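Local coordinates for flagellar pocket-related cytoskeletal protein (Trypanosoma brucei, PDB 6SJQ) that serves the trypanosome flagellar pocket collar as a cytoskeletal protein, its N-terminal ubiquitin-fold domain carrying a long structured loop for protein binding, at residues N20-F25 and T84-L89; N44-R49 and P55-H60. One frame throughout, in Å; residues are numbered along the deposited sequence. Where two conformers were deposited one is given.

Contact 1 (N20-F25 and T84-L89); sequences NFELSF and TDYCQL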
loop_
_atom_site.group_PDB
_atom_site.type_symbol
_atom_site.label_atom_id
_atom_site.label_comp_id
_atom_site.label_asym_id
_atom_site.label_seq_id
_atom_site.Cartn_x
_atom_site.Cartn_y
_atom_site.Cartn_z
ATOM N N ASN A 20 -1.378 -4.094 -5.789
ATOM C CA ASN A 20 0.033 -3.767 -5.606
ATOM C C ASN A 20 0.340 -2.579 -6.485
ATOM O O ASN A 20 0.184 -2.660 -7.711
ATOM C CB ASN A 20 0.930 -4.936 -6.008
ATOM C CG ASN A 20 2.358 -4.767 -5.516
ATOM O OD1 ASN A 20 2.603 -4.014 -4.574
ATOM N ND2 ASN A 20 3.307 -5.496 -6.130
ATOM N N PHE A 21 0.767 -1.474 -5.863
ATOM C CA PHE A 21 1.094 -0.245 -6.582
ATOM C C PHE A 21 2.576 0.117 -6.544
ATOM O O PHE A 21 3.247 0.016 -5.496
ATOM C CB PHE A 21 0.290 0.933 -6.005
ATOM C CG PHE A 21 -1.190 0.840 -6.247
ATOM C CD1 PHE A 21 -1.683 0.410 -7.471
ATOM C CD2 PHE A 21 -2.094 1.204 -5.251
ATOM C CE1 PHE A 21 -3.047 0.336 -7.696
ATOM C CE2 PHE A 21 -3.456 1.126 -5.461
ATOM C CZ PHE A 21 -3.937 0.704 -6.699
ATOM N N GLU A 22 3.085 0.555 -7.695
ATOM C CA GLU A 22 4.438 1.112 -7.774
ATOM C C GLU A 22 4.369 2.591 -7.428
ATOM O O GLU A 22 3.730 3.367 -8.150
ATOM C CB GLU A 22 4.948 0.935 -9.205
ATOM C CG GLU A 22 6.402 1.244 -9.412
ATOM C CD GLU A 22 6.790 1.015 -10.859
ATOM O OE1 GLU A 22 6.981 -0.159 -11.244
ATOM O OE2 GLU A 22 6.861 2.005 -11.614
ATOM N N LEU A 23 4.983 2.999 -6.315
ATOM C CA LEU A 23 4.990 4.411 -5.931
ATOM C C LEU A 23 6.372 4.958 -6.224
ATOM O O LEU A 23 7.376 4.278 -5.987
ATOM C CB LEU A 23 4.652 4.558 -4.441
ATOM C CG LEU A 23 3.288 4.013 -3.997
ATOM C CD1 LEU A 23 3.028 4.444 -2.556
ATOM C CD2 LEU A 23 2.173 4.542 -4.903
ATOM N N SER A 24 6.442 6.165 -6.779
ATOM C CA SER A 24 7.713 6.780 -7.170
ATOM C C SER A 24 8.023 7.989 -6.288
ATOM O O SER A 24 7.126 8.776 -5.962
ATOM C CB SER A 24 7.669 7.237 -8.638
ATOM O OG SER A 24 7.522 6.143 -9.528
ATOM N N PHE A 25 9.287 8.136 -5.892
ATOM C CA PHE A 25 9.714 9.283 -5.098
ATOM C C PHE A 25 11.044 9.806 -5.646
ATOM O O PHE A 25 11.792 9.055 -6.274
ATOM C CB PHE A 25 9.894 8.895 -3.628
ATOM C CG PHE A 25 8.687 8.234 -3.015
ATOM C CD1 PHE A 25 8.503 6.857 -3.120
ATOM C CD2 PHE A 25 7.720 8.994 -2.374
ATOM C CE1 PHE A 25 7.377 6.238 -2.576
ATOM C CE2 PHE A 25 6.588 8.388 -1.809
ATOM C CZ PHE A 25 6.416 7.005 -1.909
ATOM N N THR A 84 14.629 -0.175 0.562
ATOM C CA THR A 84 15.544 -0.289 -0.566
ATOM C C THR A 84 14.748 -0.160 -1.844
ATOM O O THR A 84 13.530 -0.372 -1.853
ATOM C CB THR A 84 16.319 -1.625 -0.564
ATOM O OG1 THR A 84 15.391 -2.728 -0.554
ATOM C CG2 THR A 84 17.215 -1.707 0.657
ATOM N N ASP A 85 15.417 0.191 -2.934
ATOM C CA ASP A 85 14.716 0.396 -4.185
ATOM C C ASP A 85 13.978 -0.854 -4.656
ATOM O O ASP A 85 14.547 -1.950 -4.735
ATOM C CB ASP A 85 15.658 0.873 -5.302
ATOM C CG ASP A 85 14.895 1.192 -6.590
ATOM O OD1 ASP A 85 14.271 2.273 -6.664
ATOM O OD2 ASP A 85 14.877 0.349 -7.518
ATOM N N TYR A 86 12.702 -0.653 -4.962
ATOM C CA TYR A 86 11.783 -1.649 -5.477
ATOM C C TYR A 86 11.464 -2.716 -4.453
ATOM O O TYR A 86 10.972 -3.786 -4.807
ATOM C CB TYR A 86 12.239 -2.246 -6.824
ATOM C CG TYR A 86 11.063 -2.449 -7.755
ATOM C CD1 TYR A 86 10.548 -3.713 -7.989
ATOM C CD2 TYR A 86 10.440 -1.366 -8.358
ATOM C CE1 TYR A 86 9.452 -3.896 -8.821
ATOM C CE2 TYR A 86 9.348 -1.539 -9.198
ATOM C CZ TYR A 86 8.859 -2.806 -9.426
ATOM O OH TYR A 86 7.764 -2.978 -10.251
ATOM N N CYS A 87 11.702 -2.413 -3.180
ATOM C CA CYS A 87 11.287 -3.331 -2.126
ATOM C C CYS A 87 9.753 -3.434 -2.093
ATOM O O CYS A 87 9.050 -2.571 -2.616
ATOM C CB CYS A 87 11.865 -2.928 -0.773
ATOM S SG CYS A 87 11.120 -1.476 0.014
ATOM N N GLN A 88 9.259 -4.537 -1.521
ATOM C CA GLN A 88 7.829 -4.786 -1.406
ATOM C C GLN A 88 7.330 -4.537 0.014
ATOM O O GLN A 88 7.846 -5.115 0.970
ATOM C CB GLN A 88 7.519 -6.240 -1.781
ATOM C CG GLN A 88 6.019 -6.549 -1.704
ATOM C CD GLN A 88 5.249 -5.918 -2.837
ATOM O OE1 GLN A 88 5.483 -6.218 -4.027
ATOM N NE2 GLN A 88 4.343 -5.004 -2.490
ATOM N N LEU A 89 6.326 -3.670 0.144
ATOM C CA LEU A 89 5.653 -3.395 1.416
ATOM C C LEU A 89 4.222 -3.942 1.406
ATOM O O LEU A 89 3.593 -4.072 0.355
ATOM C CB LEU A 89 5.583 -1.877 1.674
ATOM C CG LEU A 89 6.881 -1.069 1.625
ATOM C CD1 LEU A 89 6.593 0.373 2.028
ATOM C CD2 LEU A 89 7.916 -1.680 2.538
#
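The side-chain amides of N20 and Q88 exchange two hydrogen bonds, each giving an N-H and taking one. From CB, the Q88 chain leaves with CG anti to the backbone N (chi1 -179°) and then bends at chi2, which swings CD toward N20. At the tip, Q88 OE1 takes N20 ND2 at 3.1 Å, a somewhat bent bond. Q88 NE2 spends one hydrogen on N20 OD1 at 2.9 Å and the other on L89 O, its own neighbour, at 3.1 Å. Both of these bonds are nearly straight, so the rotation of the amide is fixed. The two amide planes stand 48° apart, and Q88 NE2 reaches N20 OD1 from above its carbonyl plane. N20 ND2 is also bonded to Q9 OE1 and P107 O, so its two hydrogens are shared among three acceptors, in keeping with the bent bond to Q88 OE1.

A second touch lies farther along: E22 OE1 sits at the edge of the Y86 ring, 3.1 Å from Y86 OH, while E22 OE2 makes a salt bridge to K111. Y86 belongs to the type II turn T84–C87, where its positive phi is accommodated.

The backbones of 17-25 and 87-92 do not pair here. Strand 6-14 runs between them, antiparallel to the first and parallel to the second, and these side chains meet across it on the sheet face away from helix 31-49, toward which F21 and L23 turn.

Contact 2 (N44-R49 and P55-H60); sequences NEISLR and PSHKFH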
loop_
_atom_site.group_PDB
_atom_site.type_symbol
_atom_site.label_atom_id
_atom_site.label_comp_id
_atom_site.label_asym_id
_atom_site.label_seq_id
_atom_site.Cartn_x
_atom_site.Cartn_y
_atom_site.Cartn_z
ATOM N N ASN A 44 -7.759 6.234 -3.184
ATOM C CA ASN A 44 -8.208 6.390 -4.569
ATOM C C ASN A 44 -8.707 5.082 -5.151
ATOM O O ASN A 44 -9.716 5.066 -5.861
ATOM C CB ASN A 44 -7.126 6.995 -5.458
ATOM C CG ASN A 44 -6.923 8.471 -5.182
ATOM O OD1 ASN A 44 -7.789 9.122 -4.574
ATOM N ND2 ASN A 44 -5.783 9.014 -5.622
ATOM N N GLU A 45 -8.017 3.983 -4.837
ATOM C CA GLU A 45 -8.457 2.658 -5.276
ATOM C C GLU A 45 -9.807 2.285 -4.654
ATOM O O GLU A 45 -10.699 1.813 -5.361
ATOM C CB GLU A 45 -7.376 1.605 -4.975
ATOM C CG GLU A 45 -7.728 0.187 -5.420
ATOM C CD GLU A 45 -7.591 -0.039 -6.908
ATOM O OE1 GLU A 45 -7.273 0.914 -7.656
ATOM O OE2 GLU A 45 -7.790 -1.191 -7.346
ATOM N N ILE A 46 -9.970 2.493 -3.345
ATOM C CA ILE A 46 -11.276 2.287 -2.714
ATOM C C ILE A 46 -12.399 3.066 -3.406
ATOM O O ILE A 46 -13.456 2.489 -3.698
ATOM C CB ILE A 46 -11.271 2.644 -1.212
ATOM C CG1 ILE A 46 -10.416 1.629 -0.443
ATOM C CG2 ILE A 46 -12.715 2.701 -0.645
ATOM C CD1 ILE A 46 -10.141 2.074 1.019
ATOM N N SER A 47 -12.171 4.350 -3.686
ATOM C CA SER A 47 -13.204 5.181 -4.316
ATOM C C SER A 47 -13.607 4.626 -5.676
ATOM O O SER A 47 -14.808 4.591 -6.015
ATOM C CB SER A 47 -12.721 6.617 -4.487
ATOM O OG SER A 47 -13.837 7.485 -4.547
ATOM N N LEU A 48 -12.612 4.203 -6.445
ATOM C CA LEU A 48 -12.822 3.638 -7.773
ATOM C C LEU A 48 -13.595 2.321 -7.709
ATOM O O LEU A 48 -14.506 2.089 -8.515
ATOM C CB LEU A 48 -11.464 3.369 -8.423
ATOM C CG LEU A 48 -11.583 2.601 -9.737
ATOM C CD1 LEU A 48 -12.323 3.439 -10.780
ATOM C CD2 LEU A 48 -10.225 2.208 -10.226
ATOM N N ARG A 49 -13.236 1.465 -6.756
ATOM C CA ARG A 49 -13.782 0.093 -6.686
ATOM C C ARG A 49 -15.077 -0.032 -5.872
ATOM O O ARG A 49 -15.748 -1.069 -5.907
ATOM C CB ARG A 49 -12.737 -0.878 -6.083
ATOM C CG ARG A 49 -11.378 -0.913 -6.753
ATOM C CD ARG A 49 -11.445 -1.486 -8.141
ATOM N NE ARG A 49 -10.142 -1.440 -8.798
ATOM C CZ ARG A 49 -9.940 -1.696 -10.093
ATOM N NH1 ARG A 49 -10.964 -2.017 -10.876
ATOM N NH2 ARG A 49 -8.710 -1.626 -10.602
ATOM N N PRO A 55 -20.708 2.433 1.732
ATOM C CA PRO A 55 -20.548 3.865 1.993
ATOM C C PRO A 55 -19.121 4.296 1.703
ATOM O O PRO A 55 -18.189 3.497 1.835
ATOM C CB PRO A 55 -20.805 3.983 3.501
ATOM C CG PRO A 55 -21.421 2.678 3.919
ATOM C CD PRO A 55 -20.886 1.663 2.972
ATOM N N SER A 56 -18.954 5.552 1.326
ATOM C CA SER A 56 -17.641 6.098 1.018
ATOM C C SER A 56 -16.725 6.057 2.243
ATOM O O SER A 56 -17.151 6.305 3.368
ATOM C CB SER A 56 -17.786 7.536 0.518
ATOM O OG SER A 56 -18.626 7.592 -0.621
ATOM N N HIS A 57 -15.457 5.736 2.029
ATOM C CA HIS A 57 -14.514 5.706 3.137
ATOM C C HIS A 57 -13.071 5.788 2.628
ATOM O O HIS A 57 -12.818 5.677 1.421
ATOM C CB HIS A 57 -14.723 4.449 3.986
ATOM C CG HIS A 57 -14.524 3.166 3.236
ATOM N ND1 HIS A 57 -15.522 2.588 2.480
ATOM C CD2 HIS A 57 -13.453 2.339 3.141
ATOM C CE1 HIS A 57 -15.068 1.467 1.938
ATOM N NE2 HIS A 57 -13.817 1.295 2.326
ATOM N N LYS A 58 -12.136 5.986 3.550
ATOM C CA LYS A 58 -10.733 6.183 3.198
ATOM C C LYS A 58 -9.950 4.972 3.631
ATOM O O LYS A 58 -10.426 4.176 4.450
ATOM C CB LYS A 58 -10.166 7.420 3.901
ATOM C CG LYS A 58 -10.846 8.733 3.532
ATOM C CD LYS A 58 -10.629 9.083 2.067
ATOM C CE LYS A 58 -11.196 10.475 1.757
ATOM N NZ LYS A 58 -10.723 10.980 0.434
ATOM N N PHE A 59 -8.735 4.832 3.109
ATOM C CA PHE A 59 -7.826 3.800 3.599
ATOM C C PHE A 59 -7.054 4.374 4.789
ATOM O O PHE A 59 -6.531 5.496 4.721
ATOM C CB PHE A 59 -6.865 3.403 2.476
ATOM C CG PHE A 59 -5.896 2.306 2.847
ATOM C CD1 PHE A 59 -4.737 2.585 3.549
ATOM C CD2 PHE A 59 -6.150 0.988 2.469
ATOM C CE1 PHE A 59 -3.849 1.563 3.884
ATOM C CE2 PHE A 59 -5.259 -0.025 2.784
ATOM C CZ PHE A 59 -4.113 0.262 3.507
ATOM N N HIS A 60 -6.996 3.621 5.885
ATOM C CA HIS A 60 -6.221 4.043 7.050
ATOM C C HIS A 60 -5.166 2.997 7.372
ATOM O O HIS A 60 -5.504 1.861 7.699
ATOM C CB HIS A 60 -7.144 4.217 8.249
ATOM C CG HIS A 60 -8.250 5.201 8.021
ATOM N ND1 HIS A 60 -8.032 6.564 7.966
ATOM C CD2 HIS A 60 -9.577 5.023 7.833
ATOM C CE1 HIS A 60 -9.182 7.180 7.757
ATOM N NE2 HIS A 60 -10.136 6.271 7.676
#
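I46 presses one methyl on the H57 imidazole and the other on the chain at K58 and F59. The first touch is a CH-pi contact: I46 CG2 lies over one ring face, 3.8 Å from the centroid of the H57 ring and offset toward the rim, with H57 NE2 its nearest ring atom.

The apolar part is carried by CD1. I46 CD1 meets F59 CB at 3.8 Å and approaches F59 N at 3.7 Å. With CG1 anti to the carbonyl carbon and CG2 anti to the backbone N, the two I46 branches diverge: one goes to the H57 ring and the other to the K58-F59 peptide and F59 CB. F59 then turns its ring into the core, with CG anti to its own N (chi1 -178°), to pack on A12, I14 and F42.

In this ubiquitin fold, the 55-60 segment is part of the irregular connection from the end of helix 31-49 to strand 63-68, and I46 fastens it back along the helix's last turn. I46 itself also packs on I14 of the sheet.

Polar bonds hold the imidazole and the backbone of 55-60. H57 ND1 donates to P55 O over 2.9 Å, almost straight and in both the ring and carbonyl planes, which fixes the imidazole's tilt under CG2. Its NE2 is hydrogen-bonded to H99, and W98 stacks on the ring. F59 N is bound by S43 OG. Within the helix, E45 and R49, one turn apart, form a salt bridge, R49 NE to E45 OE2 at 2.8 Å, with L48 CD2 resting over the guanidinium face.

How the contacts relate
Contact 1 and contact 2 lie on opposite sides of the centre of the chain, their own centres about 21 Å apart. In sequence, contact 2 is nested inside the loop that contact 1 closes. The two still meet at one point: F21 of strand 17-25 packs its ring against E45 of helix 31-49, with F21 CZ 3.5 Å from E45 OE1. Strand and helix are consecutive elements, so this touch ties the sheet to the helix that crosses it. Both contacts also meet the residues beyond strand 87-92, which probably include the long structured loop: P107 and K111 at contact 1, W98 and H99 at contact 2.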